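Local coordinates for protein extracellular sialidase/neuraminidase, putative (Aspergillus fumigatus, PDB 2XZI) that hydrolyses terminal sialic-acid-type glycosides with a preference for Kdn, as an extracellular exo-sialidase built on a six-bladed beta-propeller, at residues T125-G130 / T138-I143; G100-P105 / L119-A124; E148-L153 / E174-G179. One frame throughout, in Å; residues are numbered along the deposited sequence. Where two conformers were deposited one is given.

In the fold
All three contacts lie on the same side of the chain's centre and follow one another along the chain. Contact 2 is buried, the inner hairpin of a four-stranded antiparallel blade, held by a full backbone ladder and a tryptophan pair. Contact 3 starts from strand 152-158, which neighbours strand 115-122 in that blade, and is also largely buried, but it uses leucine packing and water rather than a ladder. Contact 1 is the most exposed and the farthest from the centre, a short parallel strand pair rich in hydroxyls and lysines. Ile143 of contact 1 packs on Asn122 of contact 2 and Gly149 of contact 3, while Arg151 of contact 3 reaches Asn104 and Asn122.

Contact 1: residues T125-G130 / T138-I143; sequences TYSQNG and TVTKKI. With KDM (deamino-alpha-neuraminic acid), chain C.
Parallel pairing of two very short strands, 126-127 and 141-142, is unusual in a propeller of antiparallel blades, and here it sets Lys141 across the face of the Tyr126 ring. The lysine chain, bent at its last two torsions (chi3 -76°, chi4 -59°), lays CE 3.3 Å from Tyr126 CZ. Its NZ sits 4.8 Å from the ring centroid, a cation-pi contact over the face, and donates to Thr125 OG1 at 2.8 Å. The backbones are joined by Lys141 N to Thr125 O, Ser127 N to Lys141 O (3.0 Å) and Ile143 N to Ser127 O. On the other side of the pair Thr140 OG1 donates to Ser127 OG at 2.7 Å, and Asp132 engages both hydroxyls, through its carboxylate at Ser127 and its backbone N at Thr140. Gln128, which directly follows strand 126-127, extends into the ligand pocket: its OE1 accepts from O7 of deamino-alpha-neuraminic acid at 2.7 Å, and its NE2 donates to O9 at 2.8 Å. With one end accepting and the other donating, the two bonds fix the flip of the amide and read two hydroxyls of the glycerol side chain.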
loop_
_atom_site.group_PDB
_atom_site.type_symbol
_atom_site.label_atom_id
_atom_site.label_comp_id
_atom_site.label_asym_id
_atom_site.label_seq_id
_atom_site.Cartn_x
_atom_site.Cartn_y
_atom_site.Cartn_z
ATOM N N THR A 125 11.778 21.147 1.932
ATOM C CA THR A 125 11.199 22.373 2.466
ATOM C C THR A 125 9.823 22.632 1.884
ATOM O O THR A 125 9.301 23.740 1.990
ATOM C CB THR A 125 12.106 23.598 2.204
ATOM O OG1 THR A 125 12.304 23.753 0.793
ATOM C CG2 THR A 125 13.462 23.444 2.926
ATOM N N TYR A 126 9.234 21.608 1.265
ATOM C CA TYR A 126 7.861 21.701 0.755
ATOM C C TYR A 126 6.916 20.753 1.482
ATOM O O TYR A 126 7.334 19.693 1.975
ATOM C CB TYR A 126 7.814 21.401 -0.741
ATOM C CG TYR A 126 8.491 22.434 -1.588
ATOM C CD1 TYR A 126 9.860 22.371 -1.826
ATOM C CD2 TYR A 126 7.773 23.497 -2.139
ATOM C CE1 TYR A 126 10.502 23.329 -2.595
ATOM C CE2 TYR A 126 8.409 24.454 -2.911
ATOM C CZ TYR A 126 9.770 24.361 -3.132
ATOM O OH TYR A 126 10.413 25.306 -3.900
ATOM N N SER A 127 5.643 21.138 1.539
ATOM C CA SER A 127 4.586 20.285 2.071
ATOM C C SER A 127 3.301 20.497 1.284
ATOM O O SER A 127 3.161 21.516 0.603
ATOM C CB SER A 127 4.371 20.526 3.567
ATOM O OG SER A 127 3.811 21.810 3.823
ATOM N N GLN A 128 2.378 19.538 1.373
ATOM C CA GLN A 128 1.133 19.591 0.623
ATOM C C GLN A 128 0.373 20.901 0.837
ATOM O O GLN A 128 -0.056 21.534 -0.130
ATOM C CB GLN A 128 0.262 18.373 0.956
ATOM C CG GLN A 128 -0.996 18.271 0.083
ATOM C CD GLN A 128 -1.704 16.943 0.229
ATOM O OE1 GLN A 128 -1.507 16.213 1.204
ATOM N NE2 GLN A 128 -2.546 16.621 -0.746
ATOM N N ASN A 129 0.230 21.309 2.093
ATOM C CA ASN A 129 -0.511 22.532 2.416
ATOM C C ASN A 129 0.363 23.783 2.478
ATOM O O ASN A 129 -0.139 24.895 2.299
ATOM C CB ASN A 129 -1.267 22.371 3.730
ATOM C CG ASN A 129 -2.290 21.255 3.683
ATOM O OD1 ASN A 129 -2.950 21.038 2.667
ATOM N ND2 ASN A 129 -2.437 20.548 4.797
ATOM N N GLY A 130 1.661 23.612 2.714
ATOM C CA GLY A 130 2.546 24.748 2.950
ATOM C C GLY A 130 2.370 25.323 4.345
ATOM O O GLY A 130 1.397 25.015 5.043
ATOM N N THR A 138 12.081 25.747 10.479
ATOM C CA THR A 138 11.859 26.151 9.082
ATOM C C THR A 138 10.384 25.998 8.727
ATOM O O THR A 138 9.753 25.009 9.083
ATOM C CB THR A 138 12.682 25.279 8.092
ATOM O OG1 THR A 138 14.075 25.381 8.396
ATOM C CG2 THR A 138 12.460 25.695 6.622
ATOM N N VAL A 139 9.837 26.982 8.025
ATOM C CA VAL A 139 8.446 26.955 7.596
ATOM C C VAL A 139 8.392 26.481 6.135
ATOM O O VAL A 139 9.091 27.019 5.284
ATOM C CB VAL A 139 7.820 28.361 7.765
ATOM C CG1 VAL A 139 6.369 28.393 7.299
ATOM C CG2 VAL A 139 7.934 28.813 9.237
ATOM N N THR A 140 7.581 25.461 5.844
ATOM C CA THR A 140 7.549 24.905 4.483
ATOM C C THR A 140 6.833 25.798 3.472
ATOM O O THR A 140 5.945 26.572 3.829
ATOM C CB THR A 140 6.837 23.543 4.412
ATOM O OG1 THR A 140 5.454 23.708 4.744
ATOM C CG2 THR A 140 7.501 22.505 5.312
ATOM N N LYS A 141 7.244 25.665 2.211
ATOM C CA LYS A 141 6.541 26.241 1.077
ATOM C C LYS A 141 5.501 25.225 0.632
ATOM O O LYS A 141 5.706 24.018 0.795
ATOM C CB LYS A 141 7.507 26.512 -0.075
ATOM C CG LYS A 141 8.565 27.580 0.226
ATOM C CD LYS A 141 9.648 27.638 -0.841
ATOM C CE LYS A 141 10.649 26.489 -0.729
ATOM N NZ LYS A 141 11.375 26.422 0.580
ATOM N N LYS A 142 4.401 25.702 0.060
ATOM C CA LYS A 142 3.379 24.818 -0.489
ATOM C C LYS A 142 3.883 24.152 -1.759
ATOM O O LYS A 142 4.488 24.787 -2.604
ATOM C CB LYS A 142 2.081 25.591 -0.756
ATOM C CG LYS A 142 0.911 24.700 -1.137
ATOM C CD LYS A 142 -0.399 25.478 -1.295
ATOM C CE LYS A 142 -1.530 24.519 -1.680
ATOM N NZ LYS A 142 -2.887 25.149 -1.666
ATOM N N ILE A 143 3.650 22.845 -1.872
ATOM C CA ILE A 143 3.930 22.128 -3.105
ATOM C C ILE A 143 3.309 22.906 -4.271
ATOM O O ILE A 143 2.146 23.315 -4.211
ATOM C CB ILE A 143 3.385 20.681 -3.017
ATOM C CG1 ILE A 143 4.249 19.829 -2.071
ATOM C CG2 ILE A 143 3.302 20.034 -4.393
ATOM C CD1 ILE A 143 5.538 19.345 -2.637
HETATM C C2 KDM C . -2.364 11.152 4.407
HETATM C C1 KDM C . -3.409 10.495 5.300
HETATM C C3 KDM C . -1.072 10.314 4.379
HETATM C C4 KDM C . -0.254 10.485 3.065
HETATM C C5 KDM C . -0.654 11.696 2.213
HETATM C C6 KDM C . -2.170 11.622 1.905
HETATM C C7 KDM C . -2.720 12.904 1.261
HETATM C C8 KDM C . -4.179 12.700 0.814
HETATM C C9 KDM C . -4.750 13.976 0.221
HETATM O O5 KDM C . 0.141 11.767 1.002
HETATM O O1A KDM C . -3.021 9.700 6.188
HETATM O O1B KDM C . -4.597 10.828 5.076
HETATM O O4 KDM C . 1.123 10.610 3.422
HETATM O O6 KDM C . -2.981 11.343 3.096
HETATM O O7 KDM C . -2.653 13.969 2.213
HETATM O O8 KDM C . -4.265 11.679 -0.190
HETATM O O9 KDM C . -4.026 14.251 -0.990
HETATM O O2 KDM C . -2.117 12.426 5.012
HETATM O O HOH W 1 -2.772 25.215 1.519
#

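Contact 2: residues G100-P105 / L119-A124; sequences GTWGNP and LSWNGA
Trp102 and Trp121 stack edge-to-face on one side of the hairpin formed by strands 101-109 and 115-122, the inner two strands of a propeller blade. CD1 of Trp121 lies over the centre of the Trp102 ring system, 3.5 Å from its CE2, with the planes of the two rings turned 57° apart. The two indoles leave a non-hydrogen-bonded pair on the same face; Trp121 gets there with CG anti to its backbone N (chi1 175°), whereas Trp102 has CG beside its own. Tyr154 and His152 of the next strand extend the aromatic cluster with edge-to-face contacts of their own. Leu119 CD2 adds a lighter apolar contact with the CA of Pro105.

Around this centre run the hydrogen-bonded pairs Thr101-Asn122 and Gly103-Ser120, with Gly103 N to Ser120 O at 2.9 Å and Ser120 N to Gly103 O at 2.8 Å. On the face away from the indoles, Ser120 OG lies 3.5 Å from Asn104 CB and bonds to Val185 N, while Asn104 ND2 bonds to Val185 O, and Asn104 and Asn122 each offer OD1 to Arg151. Thr101 OG1, whose stronger partner is Gly66 O, takes only a weak bond from Asn122 ND2. At the polar end a water accepts from Gly100 N at 3.0 Å and from Trp121 NE1 at 3.2 Å, in the plane of the indole.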
loop_
_atom_site.group_PDB
_atom_site.type_symbol
_atom_site.label_atom_id
_atom_site.label_comp_id
_atom_site.label_asym_id
_atom_site.label_seq_id
_atom_site.Cartn_x
_atom_site.Cartn_y
_atom_site.Cartn_z
ATOM N N GLY A 100 14.418 15.341 2.104
ATOM C CA GLY A 100 13.102 15.360 1.499
ATOM C C GLY A 100 12.342 14.084 1.804
ATOM O O GLY A 100 12.785 13.230 2.590
ATOM N N THR A 101 11.198 13.952 1.151
ATOM C CA THR A 101 10.248 12.874 1.383
ATOM C C THR A 101 10.334 11.870 0.252
ATOM O O THR A 101 10.066 12.221 -0.902
ATOM C CB THR A 101 8.782 13.417 1.399
ATOM O OG1 THR A 101 8.607 14.405 2.423
ATOM C CG2 THR A 101 7.749 12.280 1.537
ATOM N N TRP A 102 10.722 10.637 0.576
ATOM C CA TRP A 102 10.606 9.503 -0.335
ATOM C C TRP A 102 9.474 8.627 0.179
ATOM O O TRP A 102 9.555 8.123 1.302
ATOM C CB TRP A 102 11.892 8.670 -0.368
ATOM C CG TRP A 102 13.079 9.364 -0.938
ATOM C CD1 TRP A 102 14.046 10.010 -0.237
ATOM C CD2 TRP A 102 13.420 9.499 -2.324
ATOM N NE1 TRP A 102 14.985 10.540 -1.102
ATOM C CE2 TRP A 102 14.621 10.238 -2.385
ATOM C CE3 TRP A 102 12.831 9.056 -3.520
ATOM C CZ2 TRP A 102 15.246 10.560 -3.600
ATOM C CZ3 TRP A 102 13.454 9.371 -4.723
ATOM C CH2 TRP A 102 14.648 10.112 -4.751
ATOM N N GLY A 103 8.440 8.414 -0.627
ATOM C CA GLY A 103 7.299 7.651 -0.129
ATOM C C GLY A 103 6.343 7.107 -1.153
ATOM O O GLY A 103 6.689 6.924 -2.320
ATOM N N ASN A 104 5.121 6.850 -0.692
ATOM C CA ASN A 104 4.083 6.220 -1.523
ATOM C C ASN A 104 4.552 4.914 -2.190
ATOM O O ASN A 104 4.409 4.742 -3.398
ATOM C CB ASN A 104 3.579 7.201 -2.598
ATOM C CG ASN A 104 2.645 8.241 -2.042
ATOM O OD1 ASN A 104 3.066 9.137 -1.292
ATOM N ND2 ASN A 104 1.368 8.126 -2.370
ATOM N N PRO A 105 5.138 3.985 -1.421
ATOM C CA PRO A 105 5.605 2.779 -2.112
ATOM C C PRO A 105 4.484 2.058 -2.861
ATOM O O PRO A 105 3.427 1.771 -2.288
ATOM C CB PRO A 105 6.134 1.901 -0.961
ATOM C CG PRO A 105 5.386 2.389 0.232
ATOM C CD PRO A 105 5.283 3.857 0.040
ATOM N N LEU A 119 7.490 5.283 -6.683
ATOM C CA LEU A 119 7.556 6.094 -5.466
ATOM C C LEU A 119 7.237 7.534 -5.808
ATOM O O LEU A 119 7.454 7.944 -6.945
ATOM C CB LEU A 119 8.980 6.106 -4.877
ATOM C CG LEU A 119 9.663 4.804 -4.524
ATOM C CD1 LEU A 119 11.154 5.017 -4.253
ATOM C CD2 LEU A 119 8.995 4.205 -3.312
ATOM N N SER A 120 6.759 8.286 -4.822
ATOM C CA SER A 120 6.623 9.731 -4.912
ATOM C C SER A 120 7.752 10.399 -4.117
ATOM O O SER A 120 8.285 9.817 -3.154
ATOM C CB SER A 120 5.265 10.157 -4.344
ATOM O OG SER A 120 4.177 9.627 -5.104
ATOM N N TRP A 121 8.128 11.610 -4.541
ATOM C CA TRP A 121 9.129 12.406 -3.844
ATOM C C TRP A 121 8.656 13.846 -3.793
ATOM O O TRP A 121 8.001 14.322 -4.736
ATOM C CB TRP A 121 10.448 12.347 -4.619
ATOM C CG TRP A 121 11.524 13.206 -4.065
ATOM C CD1 TRP A 121 12.444 12.830 -3.138
ATOM C CD2 TRP A 121 11.825 14.572 -4.410
ATOM N NE1 TRP A 121 13.292 13.869 -2.866
ATOM C CE2 TRP A 121 12.939 14.953 -3.629
ATOM C CE3 TRP A 121 11.249 15.518 -5.283
ATOM C CZ2 TRP A 121 13.506 16.241 -3.699
ATOM C CZ3 TRP A 121 11.814 16.808 -5.343
ATOM C CH2 TRP A 121 12.926 17.145 -4.554
ATOM N N ASN A 122 9.005 14.545 -2.723
ATOM C CA ASN A 122 8.995 16.013 -2.708
ATOM C C ASN A 122 10.186 16.527 -1.924
ATOM O O ASN A 122 10.791 15.792 -1.122
ATOM C CB ASN A 122 7.671 16.625 -2.187
ATOM C CG ASN A 122 7.287 16.128 -0.814
ATOM O OD1 ASN A 122 6.484 15.207 -0.677
ATOM N ND2 ASN A 122 7.872 16.731 0.225
ATOM N N GLY A 123 10.499 17.801 -2.131
ATOM C CA GLY A 123 11.641 18.428 -1.484
ATOM C C GLY A 123 11.516 18.623 0.004
ATOM O O GLY A 123 10.412 18.630 0.552
ATOM N N ALA A 124 12.678 18.833 0.635
ATOM C CA ALA A 124 12.829 18.953 2.092
ATOM C C ALA A 124 12.050 20.112 2.723
ATOM O O ALA A 124 11.711 20.067 3.910
ATOM C CB ALA A 124 14.317 19.066 2.456
HETATM O O HOH W 2 15.324 14.177 -0.453
HETATM O O HOH W 3 8.934 17.790 2.977
#

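Contact 3: residues E148-L153 / E174-G179; sequences EGRRHL and ELTPDG
The start of strand 152-158, third in its propeller blade, and the loop before it meet the end of helix 172-175 and the chain leaving it: Leu153 packs on Leu175, and Arg150 reaches Thr176, the first non-helical residue. In Leu153, chi1 178° and chi2 77° together bring CD2 to within 3.7 Å of Leu175 CB. Its own CB also rests 3.7 Å from Thr176 OG1. Strand 205-210 of the following blade covers this packing, with Arg205 and Ile207 against Leu153, and strand 217-222 touches Leu175 through Trp218 and Val220.

Farther along, the Arg150 and Thr176 side chains overlap head to tail, and NH2 of the arginine comes 3.4 Å from the Thr176 methyl CG2. The same NH2 donates a weak, bent bond (N-H...O 128°) to Pro177 O, 3.2 Å away at the edge of the guanidinium. A water in the guanidinium plane accepts from Arg150 NH1 at 2.9 Å and lies 2.8 Å from both Thr176 O and Asp178 OD1. A second water lies 2.7 Å from Thr176 OG1 and joins that hydroxyl to Arg151 O. With its one direct polar bond weak, the contact rests on Leu153 and Leu175 for its apolar part, while the two waters bridge the polar groups; the nearby Asp178 carboxylate probably complements the positive charge of Arg150 through water rather than by a salt bridge.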
loop_
_atom_site.group_PDB
_atom_site.type_symbol
_atom_site.label_atom_id
_atom_site.label_comp_id
_atom_site.label_asym_id
_atom_site.label_seq_id
_atom_site.Cartn_x
_atom_site.Cartn_y
_atom_site.Cartn_z
ATOM N N GLU A 148 11.320 22.203 -8.739
ATOM C CA GLU A 148 11.815 22.021 -7.376
ATOM C C GLU A 148 10.700 21.785 -6.354
ATOM O O GLU A 148 10.897 21.066 -5.366
ATOM C CB GLU A 148 12.648 23.245 -6.961
ATOM C CG GLU A 148 13.827 23.556 -7.882
ATOM C CD GLU A 148 13.438 24.268 -9.195
ATOM O OE1 GLU A 148 12.316 24.831 -9.305
ATOM O OE2 GLU A 148 14.277 24.265 -10.126
ATOM N N GLY A 149 9.521 22.361 -6.606
ATOM C CA GLY A 149 8.431 22.343 -5.635
ATOM C C GLY A 149 7.295 21.363 -5.880
ATOM O O GLY A 149 6.359 21.302 -5.092
ATOM N N ARG A 150 7.363 20.596 -6.972
ATOM C CA ARG A 150 6.273 19.670 -7.331
ATOM C C ARG A 150 6.561 18.292 -6.795
ATOM O O ARG A 150 7.692 17.989 -6.407
ATOM C CB ARG A 150 6.050 19.587 -8.846
ATOM C CG ARG A 150 7.188 18.943 -9.639
ATOM C CD ARG A 150 6.964 19.009 -11.150
ATOM N NE ARG A 150 5.776 18.253 -11.561
ATOM C CZ ARG A 150 5.486 17.866 -12.802
ATOM N NH1 ARG A 150 6.298 18.138 -13.815
ATOM N NH2 ARG A 150 4.389 17.168 -13.029
ATOM N N ARG A 151 5.524 17.466 -6.760
ATOM C CA ARG A 151 5.707 16.054 -6.455
ATOM C C ARG A 151 6.242 15.325 -7.689
ATOM O O ARG A 151 5.692 15.454 -8.797
ATOM C CB ARG A 151 4.401 15.453 -5.948
ATOM C CG ARG A 151 4.027 15.967 -4.568
ATOM C CD ARG A 151 4.539 15.040 -3.478
ATOM N NE ARG A 151 3.685 13.856 -3.397
ATOM C CZ ARG A 151 3.841 12.866 -2.525
ATOM N NH1 ARG A 151 4.869 12.872 -1.680
ATOM N NH2 ARG A 151 2.973 11.867 -2.530
ATOM N N HIS A 152 7.322 14.574 -7.493
ATOM C CA HIS A 152 7.952 13.776 -8.563
ATOM C C HIS A 152 7.536 12.327 -8.455
ATOM O O HIS A 152 7.071 11.899 -7.408
ATOM C CB HIS A 152 9.481 13.872 -8.485
ATOM C CG HIS A 152 10.017 15.220 -8.846
ATOM N ND1 HIS A 152 10.995 15.393 -9.803
ATOM C CD2 HIS A 152 9.719 16.458 -8.380
ATOM C CE1 HIS A 152 11.262 16.681 -9.927
ATOM N NE2 HIS A 152 10.514 17.347 -9.068
ATOM N N LEU A 153 7.691 11.604 -9.557
ATOM C CA LEU A 153 7.421 10.185 -9.644
ATOM C C LEU A 153 8.716 9.504 -10.023
ATOM O O LEU A 153 9.317 9.813 -11.062
ATOM C CB LEU A 153 6.346 9.906 -10.706
ATOM C CG LEU A 153 6.019 8.421 -10.915
ATOM C CD1 LEU A 153 5.137 7.953 -9.775
ATOM C CD2 LEU A 153 5.313 8.208 -12.205
ATOM N N GLU A 174 7.817 12.074 -17.972
ATOM C CA GLU A 174 7.264 11.055 -18.846
ATOM C C GLU A 174 5.865 10.599 -18.397
ATOM O O GLU A 174 4.987 10.317 -19.228
ATOM C CB GLU A 174 8.227 9.859 -18.894
ATOM C CG GLU A 174 9.554 10.112 -19.643
ATOM C CD GLU A 174 10.565 11.005 -18.904
ATOM O OE1 GLU A 174 10.578 11.053 -17.649
ATOM O OE2 GLU A 174 11.373 11.664 -19.598
ATOM N N LEU A 175 5.655 10.523 -17.079
ATOM C CA LEU A 175 4.481 9.829 -16.542
ATOM C C LEU A 175 3.609 10.650 -15.609
ATOM O O LEU A 175 2.607 10.134 -15.086
ATOM C CB LEU A 175 4.908 8.529 -15.826
ATOM C CG LEU A 175 5.636 7.493 -16.689
ATOM C CD1 LEU A 175 6.141 6.333 -15.859
ATOM C CD2 LEU A 175 4.761 6.985 -17.832
ATOM N N THR A 176 3.977 11.908 -15.398
ATOM C CA THR A 176 3.102 12.841 -14.673
ATOM C C THR A 176 2.695 13.951 -15.633
ATOM O O THR A 176 3.547 14.502 -16.337
ATOM C CB THR A 176 3.787 13.429 -13.428
ATOM O OG1 THR A 176 4.348 12.351 -12.664
ATOM C CG2 THR A 176 2.785 14.203 -12.550
ATOM N N PRO A 177 1.389 14.286 -15.681
ATOM C CA PRO A 177 1.043 15.374 -16.612
ATOM C C PRO A 177 1.740 16.686 -16.267
ATOM O O PRO A 177 2.007 16.984 -15.085
ATOM C CB PRO A 177 -0.463 15.518 -16.426
ATOM C CG PRO A 177 -0.918 14.132 -15.955
ATOM C CD PRO A 177 0.197 13.643 -15.091
ATOM N N ASP A 178 2.024 17.465 -17.311
ATOM C CA ASP A 178 2.665 18.760 -17.143
ATOM C C ASP A 178 1.770 19.742 -16.376
ATOM O O ASP A 178 0.543 19.697 -16.464
ATOM C CB ASP A 178 3.049 19.356 -18.507
ATOM C CG ASP A 178 4.180 18.610 -19.195
ATOM O OD1 ASP A 178 4.963 17.885 -18.539
ATOM O OD2 ASP A 178 4.318 18.779 -20.429
ATOM N N GLY A 179 2.399 20.614 -15.602
ATOM C CA GLY A 179 1.664 21.601 -14.824
ATOM C C GLY A 179 1.151 21.103 -13.491
ATOM O O GLY A 179 0.541 21.859 -12.740
HETATM O O HOH W 4 5.436 16.571 -16.107
HETATM O O HOH W 5 4.966 13.122 -10.137
#